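Local coordinates for protein NADPH-quinone reductase (Pediococcus pentosaceus ATCC 25745, PDB 3HA2) that probably works as an FMN-binding, NAD(P)H-dependent quinone reductase, its flavodoxin-like fold domain resembling that of other electron-transferring flavoproteins, at residues 97-102 with 137-142; 8-13 with 58-63. One frame throughout, in Å; residues are numbered along the deposited sequence.

Interaction 1. Residues 97-102 with 137-142; sequences IVVSTG and LPILAV
Val98 and Leu140 pair in parallel between two strands of the flavodoxin-like fold, an open sheet of five parallel strands in which 135-143 forms an edge within the chain and 94-101 is its only strand neighbour. The axes of strand 97-101 and strand 140-142 run side by side and nearly parallel, 18° apart. Four backbone hydrogen bonds join them in the staggered pattern of parallel strands. Leu140 N gives to Ile97 O and Leu140 O receives Val99 N; two residues on, Val142 N reaches Val99 O at 2.8 Å and Val142 O takes Thr101 N. At the start of the pairing, Tyr163 OH of helix 150-165 is hydrogen-bonded to both Ile97 N and Pro138 O.

On the face of Val98, Leu140 and Val142, the two methyls of Val98 part company. From CB, CG1 lies anti to the backbone N (chi1 179°) and leans obliquely on Val142 CG2 at 3.9 Å. CG2, beside the backbone N, heads the other way and meets Leu140 CB and CD2, each 4.2 Å off, the two side chains lying alongside each other. Helix 150-165 closes over this face, bringing Tyr160 and Tyr163 to Val98 and Leu156 to Val142.

The reverse face carries Ile97, Val99, Ile139 and Ala141, with Ile118 of helix 118-121 packed on Val99 and Ile139. Here Ile139 holds CG2 anti to its own N, which sets that methyl beside Ile97 CG2 at 4.0 Å and, closer still, against Val99 CG1 at 3.7 Å.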
loop_
_atom_site.group_PDB
_atom_site.type_symbol
_atom_site.label_atom_id
_atom_site.label_comp_id
_atom_site.label_asym_id
_atom_site.label_seq_id
_atom_site.Cartn_x
_atom_site.Cartn_y
_atom_site.Cartn_z
ATOM N N ILE A 97 5.117 -11.901 -6.634
ATOM C CA ILE A 97 5.674 -10.765 -5.914
ATOM C C ILE A 97 7.111 -11.103 -5.566
ATOM O O ILE A 97 7.375 -12.135 -4.920
ATOM C CB ILE A 97 4.875 -10.503 -4.598
ATOM C CG1 ILE A 97 3.391 -10.210 -4.895
ATOM C CG2 ILE A 97 5.571 -9.393 -3.753
ATOM C CD1 ILE A 97 3.128 -8.917 -5.637
ATOM N N VAL A 98 8.048 -10.272 -6.019
ATOM C CA VAL A 98 9.446 -10.366 -5.561
ATOM C C VAL A 98 9.704 -9.123 -4.710
ATOM O O VAL A 98 9.912 -8.038 -5.252
ATOM C CB VAL A 98 10.441 -10.463 -6.740
ATOM C CG1 VAL A 98 11.915 -10.534 -6.219
ATOM C CG2 VAL A 98 10.115 -11.714 -7.587
ATOM N N VAL A 99 9.645 -9.282 -3.381
ATOM C CA VAL A 99 9.720 -8.142 -2.464
ATOM C C VAL A 99 11.014 -8.172 -1.670
ATOM O O VAL A 99 11.338 -9.174 -1.044
ATOM C CB VAL A 99 8.456 -8.047 -1.528
ATOM C CG1 VAL A 99 8.216 -9.364 -0.736
ATOM C CG2 VAL A 99 8.572 -6.851 -0.598
ATOM N N SER A 100 11.780 -7.090 -1.738
ATOM C CA SER A 100 13.074 -7.081 -1.075
ATOM C C SER A 100 13.008 -6.208 0.176
ATOM O O SER A 100 12.250 -5.217 0.221
ATOM C CB SER A 100 14.181 -6.652 -2.047
ATOM O OG SER A 100 13.944 -5.345 -2.505
ATOM N N THR A 101 13.739 -6.617 1.211
ATOM C CA THR A 101 13.766 -5.870 2.466
ATOM C C THR A 101 15.223 -5.747 2.930
ATOM O O THR A 101 16.034 -6.578 2.598
ATOM C CB THR A 101 12.935 -6.557 3.600
ATOM O OG1 THR A 101 13.730 -7.550 4.257
ATOM C CG2 THR A 101 11.669 -7.206 3.082
ATOM N N GLY A 102 15.531 -4.688 3.671
ATOM C CA GLY A 102 16.820 -4.537 4.333
ATOM C C GLY A 102 16.814 -5.146 5.734
ATOM O O GLY A 102 17.811 -5.062 6.455
ATOM N N LEU A 137 0.658 -16.543 -6.668
ATOM C CA LEU A 137 1.808 -17.413 -6.389
ATOM C C LEU A 137 2.348 -17.183 -4.984
ATOM O O LEU A 137 2.125 -16.114 -4.408
ATOM C CB LEU A 137 2.936 -17.138 -7.391
ATOM C CG LEU A 137 2.662 -17.322 -8.889
ATOM C CD1 LEU A 137 3.843 -16.788 -9.705
ATOM C CD2 LEU A 137 2.389 -18.773 -9.235
ATOM N N PRO A 138 3.071 -18.174 -4.422
ATOM C CA PRO A 138 3.751 -17.881 -3.165
ATOM C C PRO A 138 4.680 -16.702 -3.432
ATOM O O PRO A 138 5.198 -16.579 -4.523
ATOM C CB PRO A 138 4.572 -19.143 -2.902
ATOM C CG PRO A 138 3.911 -20.197 -3.652
ATOM C CD PRO A 138 3.346 -19.545 -4.881
ATOM N N ILE A 139 4.852 -15.841 -2.442
ATOM C CA ILE A 139 5.703 -14.646 -2.531
ATOM C C ILE A 139 7.186 -15.004 -2.488
ATOM O O ILE A 139 7.591 -15.853 -1.705
ATOM C CB ILE A 139 5.389 -13.735 -1.338
ATOM C CG1 ILE A 139 3.889 -13.360 -1.354
ATOM C CG2 ILE A 139 6.312 -12.487 -1.309
ATOM C CD1 ILE A 139 3.318 -13.009 0.019
ATOM N N LEU A 140 7.997 -14.353 -3.325
ATOM C CA LEU A 140 9.456 -14.526 -3.223
ATOM C C LEU A 140 9.990 -13.351 -2.403
ATOM O O LEU A 140 10.136 -12.250 -2.927
ATOM C CB LEU A 140 10.125 -14.610 -4.613
ATOM C CG LEU A 140 11.649 -14.826 -4.572
ATOM C CD1 LEU A 140 11.991 -16.041 -3.743
ATOM C CD2 LEU A 140 12.174 -14.999 -5.976
ATOM N N ALA A 141 10.247 -13.588 -1.116
ATOM C CA ALA A 141 10.790 -12.528 -0.244
ATOM C C ALA A 141 12.314 -12.574 -0.276
ATOM O O ALA A 141 12.918 -13.656 -0.168
ATOM C CB ALA A 141 10.251 -12.660 1.194
ATOM N N VAL A 142 12.924 -11.404 -0.450
ATOM C CA VAL A 142 14.369 -11.284 -0.618
ATOM C C VAL A 142 14.875 -10.387 0.511
ATOM O O VAL A 142 14.722 -9.174 0.458
ATOM C CB VAL A 142 14.710 -10.683 -2.004
ATOM C CG1 VAL A 142 16.215 -10.496 -2.182
ATOM C CG2 VAL A 142 14.141 -11.563 -3.130
#

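Interaction 2. Residues 8-13 with 58-63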
loop_
_atom_site.group_PDB
_atom_site.type_symbol
_atom_site.label_atom_id
_atom_site.label_comp_id
_atom_site.label_asym_id
_atom_site.label_seq_id
_atom_site.Cartn_x
_atom_site.Cartn_y
_atom_site.Cartn_z
ATOM N N ALA A 8 9.665 -2.075 -9.998
ATOM C CA ALA A 8 9.222 -0.837 -9.377
ATOM C C ALA A 8 10.177 -0.397 -8.285
ATOM O O ALA A 8 9.755 -0.113 -7.171
ATOM C CB ALA A 8 7.802 -0.982 -8.819
ATOM N N HIS A 9 11.470 -0.398 -8.582
ATOM C CA HIS A 9 12.430 0.222 -7.674
ATOM C C HIS A 9 12.435 1.703 -8.025
ATOM O O HIS A 9 12.606 2.046 -9.199
ATOM C CB HIS A 9 13.811 -0.384 -7.823
ATOM C CG HIS A 9 14.778 0.085 -6.783
ATOM N ND1 HIS A 9 15.213 -0.725 -5.756
ATOM C CD2 HIS A 9 15.385 1.282 -6.604
ATOM C CE1 HIS A 9 16.049 -0.045 -4.989
ATOM N NE2 HIS A 9 16.178 1.172 -5.486
ATOM N N PRO A 10 12.217 2.585 -7.023
ATOM C CA PRO A 10 12.018 4.017 -7.273
ATOM C C PRO A 10 13.280 4.764 -7.688
ATOM O O PRO A 10 13.185 5.869 -8.224
ATOM C CB PRO A 10 11.538 4.552 -5.919
ATOM C CG PRO A 10 11.225 3.362 -5.101
ATOM C CD PRO A 10 12.130 2.286 -5.584
ATOM N N GLU A 11 14.448 4.187 -7.417
ATOM C CA GLU A 11 15.710 4.767 -7.859
ATOM C C GLU A 11 16.527 3.717 -8.595
ATOM O O GLU A 11 17.696 3.484 -8.278
ATOM C CB GLU A 11 16.500 5.327 -6.670
ATOM C CG GLU A 11 15.869 6.540 -5.985
ATOM C CD GLU A 11 15.746 7.751 -6.899
ATOM O OE1 GLU A 11 16.665 7.995 -7.720
ATOM O OE2 GLU A 11 14.719 8.465 -6.791
ATOM N N LEU A 12 15.899 3.095 -9.590
ATOM C CA LEU A 12 16.485 1.966 -10.316
ATOM C C LEU A 12 17.941 2.158 -10.773
ATOM O O LEU A 12 18.771 1.251 -10.611
ATOM C CB LEU A 12 15.603 1.601 -11.510
ATOM C CG LEU A 12 15.880 0.268 -12.202
ATOM C CD1 LEU A 12 15.827 -0.886 -11.199
ATOM C CD2 LEU A 12 14.875 0.048 -13.313
ATOM N N ALA A 13 18.238 3.327 -11.341
ATOM C CA ALA A 13 19.576 3.636 -11.861
ATOM C C ALA A 13 20.677 3.551 -10.793
ATOM O O ALA A 13 21.848 3.323 -11.108
ATOM C CB ALA A 13 19.581 5.006 -12.507
ATOM N N GLU A 58 7.983 -6.531 -8.759
ATOM C CA GLU A 58 9.300 -6.595 -8.122
ATOM C C GLU A 58 9.640 -5.233 -7.504
ATOM O O GLU A 58 9.850 -4.223 -8.218
ATOM C CB GLU A 58 10.342 -7.003 -9.173
ATOM C CG GLU A 58 11.753 -7.097 -8.649
ATOM C CD GLU A 58 12.648 -7.930 -9.528
ATOM O OE1 GLU A 58 12.158 -8.884 -10.182
ATOM O OE2 GLU A 58 13.861 -7.633 -9.549
ATOM N N PHE A 59 9.714 -5.195 -6.175
ATOM C CA PHE A 59 9.877 -3.914 -5.490
ATOM C C PHE A 59 10.501 -4.047 -4.100
ATOM O O PHE A 59 10.437 -5.116 -3.491
ATOM C CB PHE A 59 8.503 -3.225 -5.384
ATOM C CG PHE A 59 7.437 -4.054 -4.661
ATOM C CD1 PHE A 59 6.604 -4.942 -5.357
ATOM C CD2 PHE A 59 7.278 -3.944 -3.279
ATOM C CE1 PHE A 59 5.630 -5.709 -4.683
ATOM C CE2 PHE A 59 6.300 -4.698 -2.598
ATOM C CZ PHE A 59 5.474 -5.578 -3.306
ATOM N N PRO A 60 11.088 -2.952 -3.592
ATOM C CA PRO A 60 11.542 -2.914 -2.197
ATOM C C PRO A 60 10.395 -2.588 -1.251
ATOM O O PRO A 60 9.472 -1.842 -1.597
ATOM C CB PRO A 60 12.575 -1.794 -2.207
ATOM C CG PRO A 60 12.076 -0.843 -3.249
ATOM C CD PRO A 60 11.411 -1.704 -4.314
ATOM N N LEU A 61 10.454 -3.142 -0.054
ATOM C CA LEU A 61 9.413 -2.902 0.927
ATOM C C LEU A 61 9.684 -1.529 1.585
ATOM O O LEU A 61 10.755 -1.301 2.170
ATOM C CB LEU A 61 9.428 -4.039 1.952
ATOM C CG LEU A 61 8.280 -4.117 2.944
ATOM C CD1 LEU A 61 7.032 -4.626 2.231
ATOM C CD2 LEU A 61 8.643 -4.998 4.151
ATOM N N TYR A 62 8.741 -0.606 1.432
ATOM C CA TYR A 62 8.862 0.736 2.007
ATOM C C TYR A 62 7.713 0.878 3.001
ATOM O O TYR A 62 6.547 0.810 2.603
ATOM C CB TYR A 62 8.704 1.793 0.906
ATOM C CG TYR A 62 9.928 2.036 0.038
ATOM C CD1 TYR A 62 11.059 1.241 0.155
ATOM C CD2 TYR A 62 9.943 3.071 -0.899
ATOM C CE1 TYR A 62 12.181 1.450 -0.620
ATOM C CE2 TYR A 62 11.076 3.294 -1.685
ATOM C CZ TYR A 62 12.180 2.461 -1.539
ATOM O OH TYR A 62 13.316 2.630 -2.299
ATOM N N TRP A 63 8.035 1.067 4.281
ATOM C CA TRP A 63 6.992 1.075 5.332
ATOM C C TRP A 63 5.930 -0.018 5.142
ATOM O O TRP A 63 4.719 0.262 5.100
ATOM C CB TRP A 63 6.323 2.461 5.481
ATOM C CG TRP A 63 7.260 3.511 6.056
ATOM C CD1 TRP A 63 7.669 4.656 5.440
ATOM C CD2 TRP A 63 7.912 3.487 7.338
ATOM N NE1 TRP A 63 8.531 5.349 6.260
ATOM C CE2 TRP A 63 8.693 4.661 7.430
ATOM C CE3 TRP A 63 7.896 2.599 8.423
ATOM C CZ2 TRP A 63 9.473 4.972 8.566
ATOM C CZ3 TRP A 63 8.673 2.903 9.554
ATOM C CH2 TRP A 63 9.449 4.082 9.613
#
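This is a contact between a loop and a strand end: residues 8-13 follow strand 3-7 and lie against the C-terminal end of the neighbouring strand 54-60 and the turn beyond it. A single backbone hydrogen bond crosses, from Ala8 N to Glu58 O at 2.8 Å, and it prolongs the pairing of the two strands. Ala8 O is buried near Pro60 CD with no polar partner in the model.

Beyond that bond, Ala8 CB packs on Phe59 CB, but most of the packing is between rings. The Pro10 and Pro60 rings reach toward each other, Pro10 CD lying 3.9 Å from Pro60 CG, while the His9 side chain crosses that of Pro60 at about a right angle, with ND1 4.0 Å from Pro60 CG. Tyr62 and Pro10 approach from opposite directions, Tyr62 CE2 3.4 Å from Pro10 CG and Tyr62 OH 3.5 Å from Pro10 CD. With alanine at Tyr62 the ring against Pro10 would be gone, which is likely to open a gap on that side of the proline and leave it held mainly by Pro60 and Pro67. The backbone O of Tyr62 is bound by Lys71 of the second subunit.

Loops at the C-terminal ends of parallel strands are where flavodoxin-like proteins bind FMN, and a sulfate, probably from the crystallisation liquor, about 3 Å from the His9 side chain is consistent with an anion-binding pocket.

Interactions 1 and 2, with centres 12 Å apart, meet where strand 54-60 runs beside strand 94-101 in the same sheet. Ser100 joins them: its N probably bonds to Phe59 O at 3.0 Å and its O to Leu61 N at 2.8 Å, while its OG packs on Pro60 CA. One residue earlier in the chain, Val99 CG2 touches Phe59 CE2 at 3.7 Å. Interaction 1 ties the edge strand 135-143 to strand 94-101, Ser100 and Val99 carry the connection on to the central strand 54-60, and interaction 2 joins that to the loop after strand 3-7. Bound sulfate is also found about 6 Å from the Ser100 side chain, so both contacts border the strand ends where relatives hold their flavin.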